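PDB 5T6O: poly-beta-hydroxybuterate polymerase, which polymerises hydroxybutyryl units into polyhydroxybutyrate without a template, probably by acyl transfer, and is represented here by its catalytic domain. Local coordinates for residues A[7-12]-A[53-58]; A[40-45]-A[70-75]; A[46-51]-A[224-229]; A[186-191]-A[229-234]; A[280-285]-A[306-311]. The protein carries 1 engineered substitution. All blocks are in the same frame, centred on the assembly; numbering follows the deposited sequence.

Near the N terminus, contact 1 closes a span of 40 residues by laying residues 7-12, which precede the first strand, against residues 53-58. Contact 2 pairs strands 40-43 and 72-77 in the central sheet, and contact 3 joins residues 46-51 to the end of helix 220-227, closing the longest span of the five, 172 residues. These three cross pairwise along the sequence and also touch in space, with Tyr-50 packed on Pro-44 and Leu-74. Contact 4 forms a separate two-stranded ribbon that crosses contact 3 and shares Ala-229 with it. Contact 5 follows in series, closing a span of 20 residues that includes strand 299-304; its Ile-309 rests on Trp-225 of contact 3.

Contact 1 of 5, residues A[7-12]-A[53-58]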
# COMPACT_ATOMS: atom_id res chain seq x y z
N ARG A 7 29.99 11.06 -28.74
CA ARG A 7 30.04 12.45 -29.18
C ARG A 7 29.57 13.42 -28.11
O ARG A 7 30.30 14.36 -27.77
CB ARG A 7 29.19 12.64 -30.45
CG ARG A 7 29.25 14.07 -31.01
CD ARG A 7 28.50 14.21 -32.33
NE ARG A 7 27.05 14.15 -32.15
N ASN A 8 28.37 13.23 -27.56
CA ASN A 8 27.90 14.07 -26.46
C ASN A 8 27.37 13.28 -25.27
O ASN A 8 26.90 13.89 -24.30
CB ASN A 8 26.83 15.06 -26.96
CG ASN A 8 25.72 14.38 -27.73
OD1 ASN A 8 25.42 13.21 -27.51
ND2 ASN A 8 25.08 15.12 -28.63
N VAL A 9 27.42 11.96 -25.31
CA VAL A 9 27.24 11.15 -24.13
C VAL A 9 28.34 10.10 -24.13
O VAL A 9 28.86 9.73 -25.18
CB VAL A 9 25.83 10.49 -24.03
CG1 VAL A 9 24.73 11.55 -24.08
CG2 VAL A 9 25.62 9.46 -25.11
N ALA A 10 28.72 9.67 -22.93
CA ALA A 10 29.80 8.69 -22.74
C ALA A 10 31.11 9.20 -23.33
O ALA A 10 31.77 8.51 -24.12
CB ALA A 10 29.42 7.33 -23.32
N VAL A 11 31.51 10.41 -22.94
CA VAL A 11 32.67 11.06 -23.55
C VAL A 11 33.85 11.18 -22.58
O VAL A 11 34.84 11.83 -22.92
CB VAL A 11 32.31 12.43 -24.13
CG1 VAL A 11 31.31 12.27 -25.28
CG2 VAL A 11 31.77 13.37 -23.05
N THR A 12 33.80 10.56 -21.40
CA THR A 12 34.96 10.66 -20.53
C THR A 12 36.14 9.95 -21.19
O THR A 12 35.99 8.87 -21.77
CB THR A 12 34.66 10.07 -19.15
OG1 THR A 12 33.58 10.82 -18.57
CG2 THR A 12 35.90 10.18 -18.22
N LEU A 53 26.11 5.49 -16.37
CA LEU A 53 27.14 5.86 -15.39
C LEU A 53 28.14 6.87 -15.93
O LEU A 53 28.98 7.34 -15.16
CB LEU A 53 27.90 4.61 -14.94
CG LEU A 53 27.04 3.54 -14.28
CD1 LEU A 53 27.89 2.37 -13.87
CD2 LEU A 53 26.31 4.14 -13.07
N ASP A 54 28.08 7.20 -17.22
CA ASP A 54 28.96 8.22 -17.82
C ASP A 54 28.13 9.01 -18.83
O ASP A 54 28.44 9.10 -20.00
CB ASP A 54 30.18 7.58 -18.48
CG ASP A 54 31.13 8.62 -19.10
OD1 ASP A 54 31.20 9.74 -18.57
OD2 ASP A 54 31.79 8.32 -20.12
N LEU A 55 27.01 9.58 -18.36
CA LEU A 55 25.98 10.05 -19.27
C LEU A 55 26.44 11.31 -20.00
O LEU A 55 27.01 11.22 -21.09
CB LEU A 55 24.66 10.27 -18.51
CG LEU A 55 23.41 10.49 -19.37
CD1 LEU A 55 23.25 9.41 -20.44
CD2 LEU A 55 22.16 10.56 -18.48
N GLN A 56 26.23 12.48 -19.43
CA GLN A 56 26.89 13.66 -19.96
C GLN A 56 27.96 14.12 -18.98
O GLN A 56 28.00 13.65 -17.83
CB GLN A 56 25.86 14.77 -20.21
CG GLN A 56 24.78 14.35 -21.20
CD GLN A 56 23.82 15.47 -21.52
OE1 GLN A 56 22.63 15.37 -21.25
NE2 GLN A 56 24.34 16.54 -22.12
N PRO A 57 28.90 14.97 -19.40
CA PRO A 57 30.00 15.32 -18.50
C PRO A 57 29.56 15.83 -17.14
O PRO A 57 30.15 15.43 -16.12
CB PRO A 57 30.76 16.39 -19.30
CG PRO A 57 30.58 15.95 -20.71
CD PRO A 57 29.16 15.43 -20.78
N GLU A 58 28.54 16.70 -17.07
CA GLU A 58 28.12 17.22 -15.78
C GLU A 58 27.55 16.13 -14.89
O GLU A 58 27.68 16.20 -13.66
CB GLU A 58 27.09 18.34 -15.97
CG GLU A 58 27.64 19.59 -16.64
O HOH W 1 30.35 11.72 -20.52
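Asn-8 enters the contact through its backbone, its carbonyl oxygen lying over the CG of Gln-56, while its side-chain amide is bonded back to Ala-2 and Glu-4. At Val-9 the chain comes closer: CA makes a CH...O contact of 3.0 Å with Leu-55 O, and CG1 meets the CG of Gln-56 at 4.0 Å. Ala-10 supplies the main backbone bond, its N reaching Leu-55 O at 3.0 Å with an N-H...O angle of 156°; a second, weak bond runs from this N to Asp-54 O. Water 1 accepts from Val-11 N and probably donates in turn to Asp-54 OD1. Val-11 CG2, set between the backbone N and the carbonyl carbon, packs on Pro-57 CG at 3.7 Å. Thr-12 then grips the Asp-54 carboxylate twice. Thr-12 N approaches the syn lone pair of Asp-54 OD2 at 3.3 Å, and Thr-12 OG1 donates to Asp-54 OD1 at 2.6 Å, on the syn side but 33° out of the carboxylate plane. With CG trans to its backbone N (chi1 -179°), Asp-54 holds both oxygens out toward this N-H and hydroxyl. Ser-60 OG also bonds to OD1, while OD2 takes the N-H of Thr-12, which leaves both oxygens of the buried carboxylate engaged. That gathering of donors fixes the rotation of the group and would probably help to keep it ionised.

Contact 2 of 5, residues A[40-45]-A[70-75]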
# COMPACT_ATOMS: atom_id res chain seq x y z
N LEU A 40 39.13 1.26 -9.03
CA LEU A 40 37.73 0.87 -8.91
C LEU A 40 37.26 0.26 -10.23
O LEU A 40 37.36 0.90 -11.28
CB LEU A 40 36.84 2.07 -8.56
CG LEU A 40 35.34 1.79 -8.55
CD1 LEU A 40 34.98 0.88 -7.36
CD2 LEU A 40 34.56 3.11 -8.48
N LEU A 41 36.74 -0.97 -10.16
CA LEU A 41 36.14 -1.63 -11.33
C LEU A 41 34.63 -1.50 -11.24
O LEU A 41 34.01 -2.00 -10.30
CB LEU A 41 36.56 -3.10 -11.42
CG LEU A 41 35.75 -3.93 -12.42
CD1 LEU A 41 36.07 -3.51 -13.87
CD2 LEU A 41 36.01 -5.44 -12.23
N MET A 42 34.03 -0.83 -12.22
CA MET A 42 32.59 -0.68 -12.29
C MET A 42 31.97 -1.76 -13.17
O MET A 42 32.41 -1.95 -14.31
CB MET A 42 32.22 0.70 -12.83
CG MET A 42 32.68 1.85 -11.97
SD MET A 42 31.85 3.34 -12.58
CE MET A 42 32.52 4.56 -11.45
N VAL A 43 30.95 -2.43 -12.64
CA VAL A 43 30.18 -3.42 -13.39
C VAL A 43 28.77 -2.88 -13.58
O VAL A 43 27.93 -2.95 -12.67
CB VAL A 43 30.16 -4.79 -12.69
CG1 VAL A 43 29.34 -5.82 -13.53
CG2 VAL A 43 31.59 -5.29 -12.47
N PRO A 44 28.48 -2.30 -14.74
CA PRO A 44 27.16 -1.73 -14.99
C PRO A 44 26.17 -2.82 -15.37
O PRO A 44 26.56 -3.97 -15.61
CB PRO A 44 27.41 -0.78 -16.17
CG PRO A 44 28.93 -0.81 -16.41
CD PRO A 44 29.40 -2.10 -15.86
N PRO A 45 24.88 -2.50 -15.43
CA PRO A 45 23.90 -3.48 -15.93
C PRO A 45 24.17 -3.84 -17.39
O PRO A 45 24.73 -3.04 -18.15
CB PRO A 45 22.56 -2.74 -15.79
CG PRO A 45 22.95 -1.26 -15.84
CD PRO A 45 24.25 -1.21 -15.08
N HIS A 70 40.66 8.31 -8.29
CA HIS A 70 40.68 6.86 -8.44
C HIS A 70 40.91 6.49 -9.90
O HIS A 70 40.38 7.14 -10.80
CB HIS A 70 39.37 6.22 -7.95
CG HIS A 70 39.06 6.51 -6.52
ND1 HIS A 70 39.28 5.60 -5.51
CD2 HIS A 70 38.57 7.62 -5.92
CE1 HIS A 70 38.92 6.13 -4.35
NE2 HIS A 70 38.48 7.35 -4.58
N THR A 71 41.71 5.45 -10.11
CA THR A 71 41.76 4.78 -11.40
C THR A 71 40.47 3.99 -11.58
O THR A 71 40.11 3.18 -10.72
CB THR A 71 42.96 3.84 -11.45
OG1 THR A 71 44.15 4.58 -11.15
CG2 THR A 71 43.08 3.16 -12.83
N VAL A 72 39.76 4.24 -12.67
CA VAL A 72 38.47 3.60 -12.92
C VAL A 72 38.58 2.68 -14.13
O VAL A 72 39.03 3.11 -15.20
CB VAL A 72 37.35 4.64 -13.13
CG1 VAL A 72 36.03 3.96 -13.51
CG2 VAL A 72 37.16 5.50 -11.87
N PHE A 73 38.18 1.43 -13.95
CA PHE A 73 37.95 0.47 -15.03
C PHE A 73 36.45 0.21 -15.12
O PHE A 73 35.73 0.36 -14.12
CB PHE A 73 38.67 -0.85 -14.77
CG PHE A 73 40.17 -0.75 -14.75
CD1 PHE A 73 40.91 -0.97 -15.91
CD2 PHE A 73 40.85 -0.54 -13.56
CE1 PHE A 73 42.30 -0.93 -15.89
CE2 PHE A 73 42.25 -0.48 -13.53
CZ PHE A 73 42.97 -0.68 -14.70
N LEU A 74 35.98 -0.17 -16.30
CA LEU A 74 34.54 -0.35 -16.46
C LEU A 74 34.25 -1.43 -17.49
O LEU A 74 34.89 -1.51 -18.53
CB LEU A 74 33.85 0.98 -16.86
CG LEU A 74 32.35 0.98 -17.14
CD1 LEU A 74 31.74 2.32 -16.72
CD2 LEU A 74 32.06 0.72 -18.64
N VAL A 75 33.24 -2.24 -17.18
CA VAL A 75 32.77 -3.29 -18.07
C VAL A 75 31.75 -2.71 -19.05
O VAL A 75 30.65 -2.32 -18.65
CB VAL A 75 32.15 -4.44 -17.26
CG1 VAL A 75 31.51 -5.46 -18.18
CG2 VAL A 75 33.21 -5.07 -16.37
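Leu-40, Leu-41 and Met-42 pair in parallel with Val-72, Phe-73 and Leu-74, the axes of the short strands 40-43 and 72-75 coming within 4.5 Å at an angle of 21°. Four backbone hydrogen bonds alternate along the ladder: Leu-40 N to Thr-71 O, Phe-73 N to Leu-40 O, Met-42 N to Phe-73 O (2.8 Å, almost straight) and Val-75 N to Met-42 O. The side chains of Leu-41 and Phe-73 share one face. There Leu-41 CD1 lies across the base of Phe-73, 3.8 Å from its CB, and also reaches Val-75 CG2 at 4.1 Å, while the aromatic ring swings away to meet Ala-104 and Ile-107 of helix 89-108. The other face carries Leu-40, Met-42, Val-72 and Leu-74. Met-42 leaves the backbone with CG opposite its carbonyl carbon (chi1 -63°) and runs on extended, so that its CE comes to rest 4.1 Å from Val-72 CG1. Beyond the last pair, the ring of Pro-44 packs its CG on Leu-74 CG at 3.9 Å and sets its CD 3.1 Å from Val-75 O, a buried carbonyl with no polar partner in the model. Strand 40-43, helix 61-67 and strand 72-77 form a beta-alpha-beta unit, whose two strands occupy the positions of the third and fourth strands in the alpha/beta hydrolase fold.

Contact 3 of 5, residues A[46-51]-A[224-229]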
# COMPACT_ATOMS: atom_id res chain seq x y z
N CYS A 46 23.77 -5.05 -17.76
CA CYS A 46 23.71 -5.42 -19.17
C CYS A 46 22.29 -5.32 -19.73
O CYS A 46 22.06 -5.67 -20.89
CB CYS A 46 24.26 -6.84 -19.37
SG CYS A 46 23.45 -8.10 -18.34
N ILE A 47 21.36 -4.84 -18.91
CA ILE A 47 20.05 -4.37 -19.33
C ILE A 47 20.18 -2.87 -19.57
O ILE A 47 20.46 -2.12 -18.64
CB ILE A 47 19.00 -4.71 -18.26
CG1 ILE A 47 18.87 -6.24 -18.14
CG2 ILE A 47 17.67 -4.03 -18.54
CD1 ILE A 47 18.11 -6.71 -16.89
N ASN A 48 19.98 -2.43 -20.82
CA ASN A 48 20.53 -1.18 -21.34
C ASN A 48 22.06 -1.16 -21.21
O ASN A 48 22.67 -2.17 -20.82
CB ASN A 48 19.92 0.06 -20.68
CG ASN A 48 18.49 0.31 -21.14
OD1 ASN A 48 18.19 0.32 -22.34
ND2 ASN A 48 17.60 0.50 -20.19
N LYS A 49 22.69 -0.04 -21.54
CA LYS A 49 24.14 0.01 -21.65
C LYS A 49 24.77 0.79 -20.50
O LYS A 49 24.09 1.47 -19.72
CB LYS A 49 24.55 0.62 -22.99
CG LYS A 49 24.10 -0.28 -24.16
CD LYS A 49 24.20 0.45 -25.48
CE LYS A 49 23.73 -0.47 -26.62
NZ LYS A 49 23.93 0.22 -27.92
N TYR A 50 26.10 0.71 -20.42
CA TYR A 50 26.81 1.19 -19.23
C TYR A 50 26.70 2.69 -19.02
O TYR A 50 26.87 3.15 -17.88
CB TYR A 50 28.29 0.81 -19.29
CG TYR A 50 29.15 1.70 -20.16
CD1 TYR A 50 29.67 2.91 -19.66
CD2 TYR A 50 29.47 1.34 -21.46
CE1 TYR A 50 30.45 3.72 -20.45
CE2 TYR A 50 30.26 2.15 -22.25
CZ TYR A 50 30.76 3.34 -21.73
OH TYR A 50 31.55 4.13 -22.52
N TYR A 51 26.48 3.46 -20.08
CA TYR A 51 26.77 4.88 -20.04
C TYR A 51 25.75 5.69 -19.25
O TYR A 51 25.90 6.91 -19.15
CB TYR A 51 26.93 5.44 -21.45
CG TYR A 51 25.71 5.35 -22.34
CD1 TYR A 51 24.73 6.34 -22.32
CD2 TYR A 51 25.58 4.32 -23.27
CE1 TYR A 51 23.63 6.28 -23.14
CE2 TYR A 51 24.47 4.26 -24.12
CZ TYR A 51 23.51 5.24 -24.04
OH TYR A 51 22.41 5.18 -24.86
N PHE A 224 16.71 8.56 -23.93
CA PHE A 224 17.63 8.06 -24.95
C PHE A 224 18.36 6.81 -24.47
O PHE A 224 18.41 5.80 -25.18
CB PHE A 224 18.64 9.15 -25.33
CG PHE A 224 19.78 8.65 -26.16
CD1 PHE A 224 19.62 8.41 -27.52
CD2 PHE A 224 21.03 8.42 -25.59
CE1 PHE A 224 20.66 7.95 -28.29
CE2 PHE A 224 22.08 7.95 -26.36
CZ PHE A 224 21.90 7.73 -27.72
N TRP A 225 18.92 6.86 -23.26
CA TRP A 225 19.59 5.69 -22.69
C TRP A 225 18.63 4.52 -22.57
O TRP A 225 18.94 3.40 -22.99
CB TRP A 225 20.16 6.03 -21.31
CG TRP A 225 20.59 4.83 -20.54
CD1 TRP A 225 21.69 4.04 -20.78
CD2 TRP A 225 19.92 4.25 -19.41
NE1 TRP A 225 21.73 3.01 -19.87
CE2 TRP A 225 20.67 3.12 -19.02
CE3 TRP A 225 18.76 4.59 -18.68
CZ2 TRP A 225 20.32 2.34 -17.92
CZ3 TRP A 225 18.40 3.79 -17.60
CH2 TRP A 225 19.18 2.68 -17.22
N ASN A 226 17.44 4.75 -22.01
CA ASN A 226 16.50 3.65 -21.88
C ASN A 226 16.09 3.10 -23.24
O ASN A 226 15.84 1.89 -23.37
CB ASN A 226 15.27 4.11 -21.10
CG ASN A 226 14.30 2.99 -20.84
OD1 ASN A 226 14.53 2.15 -19.97
ND2 ASN A 226 13.19 2.97 -21.59
N GLY A 227 15.99 3.96 -24.25
CA GLY A 227 15.59 3.51 -25.58
C GLY A 227 16.66 2.79 -26.35
O GLY A 227 16.36 2.14 -27.35
N ASP A 228 17.91 2.91 -25.89
CA ASP A 228 19.08 2.27 -26.50
C ASP A 228 19.13 0.84 -25.94
O ASP A 228 19.88 0.51 -25.01
CB ASP A 228 20.33 3.10 -26.18
CG ASP A 228 21.55 2.69 -26.99
OD1 ASP A 228 21.48 1.72 -27.77
OD2 ASP A 228 22.60 3.36 -26.83
N ALA A 229 18.29 -0.02 -26.49
CA ALA A 229 18.00 -1.29 -25.84
C ALA A 229 19.11 -2.32 -26.07
O ALA A 229 19.90 -2.22 -27.01
CB ALA A 229 16.67 -1.87 -26.35
O HOH W 2 21.38 1.81 -23.15
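Water 2 is gripped by three backbone groups and stitches the segments together: Lys-49 N donates to it at 2.8 Å, and it gives its own protons to Trp-225 O and Asp-228 O. Beside it, the carboxylate of Asp-228 divides its oxygens between two side chains. Tyr-51 OH donates to the anti lone pair of Asp-228 OD2 at 2.7 Å, whereas the extended chain of Lys-49 brings NZ to the syn side of Asp-228 OD1, about 31° out of the carboxylate plane, in a salt bridge of 2.9 Å. The ammonium group bonds as well to the carbonyls of Val-385 and Ala-387, tying in the C-terminal tail. Trp-225 is steered by its NE1, which donates to Lys-49 O at 2.8 Å close to the plane of the indole. One face of that indole is covered by Asn-48, whose CB lies 3.6 Å from Trp-225 NE1. The edge of the Trp-225 indole points at the face of Tyr-51 in a T-shaped stack, the planes at 81°. Tyr-51 can take this place because its CG sits between the backbone N and carbonyl carbon (chi1 62°), turning the ring toward the helix; Phe-224 CE2 lies 3.2 Å from Tyr-51 OH. Asp-228 centres an inverse gamma turn just after helix 220-227. The helix belongs to the long insertion between the sixth and seventh strands, where alpha/beta hydrolases commonly carry a cap, and it is here fastened to the loop that follows the third strand.

Contact 4 of 5, residues A[186-191]-A[229-234]; sequences RGLELA and ATNLPG
Ala-229 opens the pairing by resting its CB 3.5 Å from Ala-191 O, with Leu-190 CD2 also nearby. Thr-230 forms a hydrogen-bonded antiparallel pair with Ala-191: its O accepts from Ala-191 N at 2.8 Å, and a longer bond returns from Thr-230 N to Ala-191 O. Its hydroxyl is occupied elsewhere, bonded to Cys-46 O. Asn-231 lies on the same face as Leu-188 and Leu-190. The CG of its amide meets Leu-188 CB at 3.8 Å. The Asn-231 and Leu-190 side chains lie side by side, with Asn-231 OD1 3.6 Å from Leu-190 CD2, while ND2 turns to the carbonyls of Pro-80 and Ala-389. Leu-232 pairs with Glu-189 through two backbone bonds, the shorter from its N to Glu-189 O at 2.7 Å, and sets its CG 3.7 Å from Ala-191 CB. Pro-233, at the N-cap of helix 234-246, faces Leu-188 in a non-hydrogen-bonded pair, where the missing N-H costs the ladder nothing. The next bond in register is from Gly-234 N to Gly-187 O, 2.9 Å, from 42° above the carbonyl plane. Five backbone bonds thus hold the ribbon, with Leu-232 against Ala-191 on one face and Leu-190 against Ala-229 as apolar contacts, and the side chains of Thr-230 and Asn-231 bond to other parts of the chain.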
# COMPACT_ATOMS: atom_id res chain seq x y z
N ARG A 186 16.89 -20.75 -26.94
CA ARG A 186 17.85 -19.90 -27.63
C ARG A 186 17.14 -18.61 -28.01
O ARG A 186 15.92 -18.57 -28.18
CB ARG A 186 18.42 -20.57 -28.88
CG ARG A 186 19.46 -21.64 -28.59
CD ARG A 186 20.12 -22.16 -29.88
NE ARG A 186 20.99 -21.16 -30.51
CZ ARG A 186 22.28 -21.01 -30.24
NH1 ARG A 186 22.99 -20.07 -30.86
NH2 ARG A 186 22.88 -21.78 -29.34
N GLY A 187 17.90 -17.55 -28.15
CA GLY A 187 17.32 -16.35 -28.71
C GLY A 187 17.93 -15.11 -28.10
O GLY A 187 18.77 -15.16 -27.21
N LEU A 188 17.51 -13.98 -28.65
CA LEU A 188 17.86 -12.66 -28.16
C LEU A 188 16.56 -11.96 -27.82
O LEU A 188 15.67 -11.86 -28.68
CB LEU A 188 18.63 -11.88 -29.22
CG LEU A 188 19.90 -12.56 -29.74
CD1 LEU A 188 20.45 -11.80 -30.93
CD2 LEU A 188 20.92 -12.65 -28.61
N GLU A 189 16.43 -11.51 -26.59
CA GLU A 189 15.22 -10.80 -26.18
C GLU A 189 15.59 -9.37 -25.86
O GLU A 189 16.52 -9.12 -25.08
CB GLU A 189 14.55 -11.47 -24.99
CG GLU A 189 13.79 -12.72 -25.37
CD GLU A 189 12.66 -12.42 -26.35
OE1 GLU A 189 12.19 -11.25 -26.43
OE2 GLU A 189 12.23 -13.37 -27.04
N LEU A 190 14.89 -8.43 -26.49
CA LEU A 190 15.09 -7.02 -26.20
C LEU A 190 14.83 -6.74 -24.73
O LEU A 190 13.87 -7.26 -24.15
CB LEU A 190 14.15 -6.16 -27.05
CG LEU A 190 14.49 -6.02 -28.52
CD1 LEU A 190 13.32 -5.37 -29.25
CD2 LEU A 190 15.76 -5.19 -28.67
N ALA A 191 15.67 -5.88 -24.14
CA ALA A 191 15.51 -5.51 -22.74
C ALA A 191 15.79 -4.03 -22.56
O ALA A 191 16.67 -3.47 -23.21
CB ALA A 191 16.45 -6.29 -21.82
N ALA A 229 18.29 -0.02 -26.49
CA ALA A 229 18.00 -1.29 -25.84
C ALA A 229 19.11 -2.32 -26.07
O ALA A 229 19.90 -2.22 -27.01
CB ALA A 229 16.67 -1.87 -26.35
N THR A 230 19.18 -3.30 -25.18
CA THR A 230 20.16 -4.37 -25.31
C THR A 230 19.44 -5.70 -25.43
O THR A 230 18.30 -5.85 -24.97
CB THR A 230 21.12 -4.40 -24.12
OG1 THR A 230 20.38 -4.53 -22.90
CG2 THR A 230 21.94 -3.09 -24.10
N ASN A 231 20.10 -6.66 -26.08
CA ASN A 231 19.57 -8.01 -26.16
C ASN A 231 20.04 -8.84 -24.98
O ASN A 231 21.19 -8.74 -24.56
CB ASN A 231 20.03 -8.70 -27.45
CG ASN A 231 19.34 -8.15 -28.67
OD1 ASN A 231 18.14 -7.88 -28.65
ND2 ASN A 231 20.10 -7.97 -29.75
N LEU A 232 19.14 -9.69 -24.48
CA LEU A 232 19.52 -10.67 -23.47
C LEU A 232 19.50 -12.05 -24.11
O LEU A 232 18.50 -12.40 -24.75
CB LEU A 232 18.57 -10.65 -22.28
CG LEU A 232 18.43 -9.35 -21.48
CD1 LEU A 232 17.46 -9.57 -20.31
CD2 LEU A 232 19.81 -8.88 -20.97
N PRO A 233 20.54 -12.86 -23.95
CA PRO A 233 20.48 -14.24 -24.45
C PRO A 233 19.39 -15.01 -23.72
O PRO A 233 19.15 -14.80 -22.53
CB PRO A 233 21.87 -14.80 -24.14
CG PRO A 233 22.74 -13.53 -23.92
CD PRO A 233 21.81 -12.57 -23.27
N GLY A 234 18.74 -15.92 -24.44
CA GLY A 234 17.64 -16.69 -23.91
C GLY A 234 17.93 -17.34 -22.57
O GLY A 234 17.21 -17.12 -21.59

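Contact 5 of 5, residues A[280-285]-A[306-311]; sequences DHIVPW and SGHIAG. With SO4 (sulfate ion), chain B.
His-308 and Asp-280 form a histidine-carboxylate hydrogen bond between the loops that follow strands 272-277 and 299-304, the seventh and eighth strands of the alpha/beta hydrolase fold. Those loops are where members of the fold usually bear the acid and the histidine of a catalytic triad. Followed outward, the histidine begins with His-308 CB lying 3.3 Å from Asp-280 OD1. The first torsion (chi1 -179°) swings CG to the side far from the backbone N, which brings the imidazole across the carboxylate of Asp-280, with Ile-282 over one face of the ring. His-308 ND1 donates to Asp-280 OD2 at 2.8 Å, nearly straight and in the ring plane, on the syn side of OD2 but tilted out of the carboxylate plane; the two planes are 61° apart. On the other branch, His-308 CD2 meets Ile-282 CD1 at 3.7 Å. His-308 CE1 lies near Ile-282 CG2 and, more loosely, Val-283 CG2 at 4.2 Å, and NE2 at the tip neighbours the same isoleucine methyl. Ile-282 CB stands 4.1 Å from the His-308 centroid in a CH-pi contact. The acid is positioned in turn by its own loop: Asp-280 OD1 accepts from Ile-282 N, an Asx turn, and from Val-283 N at 2.9 Å. Water 3 bridges Asp-280 OD2 to His-308 O, and Glu-164 of the second subunit bonds to the N atoms of Ile-309 and Ala-310. Farther along, Trp-285 NE1 donates at 3.1 Å to O4 of a sulfate that was probably picked up from the crystallisation medium.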
# COMPACT_ATOMS: atom_id res chain seq x y z
N ASP A 280 12.40 4.92 -5.72
CA ASP A 280 12.73 3.96 -6.78
C ASP A 280 11.72 2.82 -6.74
O ASP A 280 11.61 2.13 -5.73
CB ASP A 280 14.16 3.45 -6.55
CG ASP A 280 14.70 2.62 -7.70
OD1 ASP A 280 13.92 2.15 -8.55
OD2 ASP A 280 15.94 2.45 -7.73
N HIS A 281 10.97 2.63 -7.83
CA HIS A 281 10.00 1.54 -7.90
C HIS A 281 10.45 0.44 -8.85
O HIS A 281 9.69 -0.50 -9.09
CB HIS A 281 8.64 2.09 -8.30
CG HIS A 281 8.10 3.06 -7.31
ND1 HIS A 281 7.87 2.71 -5.99
CD2 HIS A 281 7.83 4.38 -7.40
CE1 HIS A 281 7.44 3.77 -5.33
NE2 HIS A 281 7.41 4.80 -6.16
N ILE A 282 11.66 0.54 -9.37
CA ILE A 282 12.28 -0.55 -10.11
C ILE A 282 13.10 -1.43 -9.18
O ILE A 282 13.01 -2.66 -9.21
CB ILE A 282 13.13 0.05 -11.25
CG1 ILE A 282 12.21 0.72 -12.27
CG2 ILE A 282 13.99 -1.00 -11.92
CD1 ILE A 282 12.94 1.47 -13.35
N VAL A 283 13.89 -0.79 -8.31
CA VAL A 283 14.56 -1.44 -7.19
C VAL A 283 14.04 -0.76 -5.93
O VAL A 283 14.60 0.27 -5.52
CB VAL A 283 16.09 -1.33 -7.32
CG1 VAL A 283 16.80 -1.97 -6.13
CG2 VAL A 283 16.59 -1.95 -8.63
N PRO A 284 12.97 -1.25 -5.30
CA PRO A 284 12.47 -0.61 -4.07
C PRO A 284 13.60 -0.43 -3.06
O PRO A 284 14.45 -1.30 -2.90
CB PRO A 284 11.42 -1.61 -3.55
CG PRO A 284 10.91 -2.28 -4.82
CD PRO A 284 12.14 -2.40 -5.70
N TRP A 285 13.62 0.72 -2.39
CA TRP A 285 14.73 0.97 -1.48
C TRP A 285 14.74 -0.03 -0.34
O TRP A 285 15.81 -0.42 0.13
CB TRP A 285 14.72 2.42 -0.96
CG TRP A 285 13.84 2.72 0.24
CD1 TRP A 285 12.57 3.24 0.22
CD2 TRP A 285 14.18 2.57 1.64
NE1 TRP A 285 12.10 3.40 1.50
CE2 TRP A 285 13.06 2.99 2.39
CE3 TRP A 285 15.31 2.11 2.31
CZ2 TRP A 285 13.05 2.97 3.78
CZ3 TRP A 285 15.30 2.09 3.71
CH2 TRP A 285 14.17 2.52 4.42
N SER A 306 14.52 10.62 -4.23
CA SER A 306 14.00 10.60 -5.60
C SER A 306 14.05 9.21 -6.25
O SER A 306 14.19 8.19 -5.55
CB SER A 306 14.72 11.63 -6.49
OG SER A 306 13.93 11.93 -7.64
N GLY A 307 13.91 9.16 -7.58
CA GLY A 307 13.61 7.93 -8.29
C GLY A 307 14.83 7.10 -8.67
O GLY A 307 15.95 7.33 -8.22
N HIS A 308 14.58 6.11 -9.54
CA HIS A 308 15.59 5.11 -9.90
C HIS A 308 16.86 5.77 -10.43
O HIS A 308 17.97 5.50 -9.94
CB HIS A 308 14.99 4.15 -10.94
CG HIS A 308 15.91 3.06 -11.37
ND1 HIS A 308 16.44 2.13 -10.50
CD2 HIS A 308 16.38 2.73 -12.60
CE1 HIS A 308 17.20 1.28 -11.17
NE2 HIS A 308 17.17 1.62 -12.45
N ILE A 309 16.73 6.61 -11.45
CA ILE A 309 17.92 7.26 -12.02
C ILE A 309 18.17 8.61 -11.37
O ILE A 309 19.32 8.95 -11.06
CB ILE A 309 17.80 7.40 -13.55
CG1 ILE A 309 17.71 6.02 -14.21
CG2 ILE A 309 19.00 8.19 -14.10
CD1 ILE A 309 18.90 5.12 -13.93
N ALA A 310 17.13 9.41 -11.18
CA ALA A 310 17.32 10.73 -10.56
C ALA A 310 18.05 10.62 -9.22
O ALA A 310 18.87 11.48 -8.88
CB ALA A 310 15.98 11.44 -10.39
N GLY A 311 17.77 9.56 -8.46
CA GLY A 311 18.39 9.45 -7.15
C GLY A 311 19.86 9.06 -7.22
O GLY A 311 20.68 9.58 -6.46
S SO4 B . 8.64 5.19 2.43
O1 SO4 B . 8.77 5.97 3.66
O2 SO4 B . 7.22 5.06 2.12
O3 SO4 B . 9.30 5.89 1.32
O4 SO4 B . 9.24 3.87 2.63
O HOH W 3 18.12 4.25 -7.60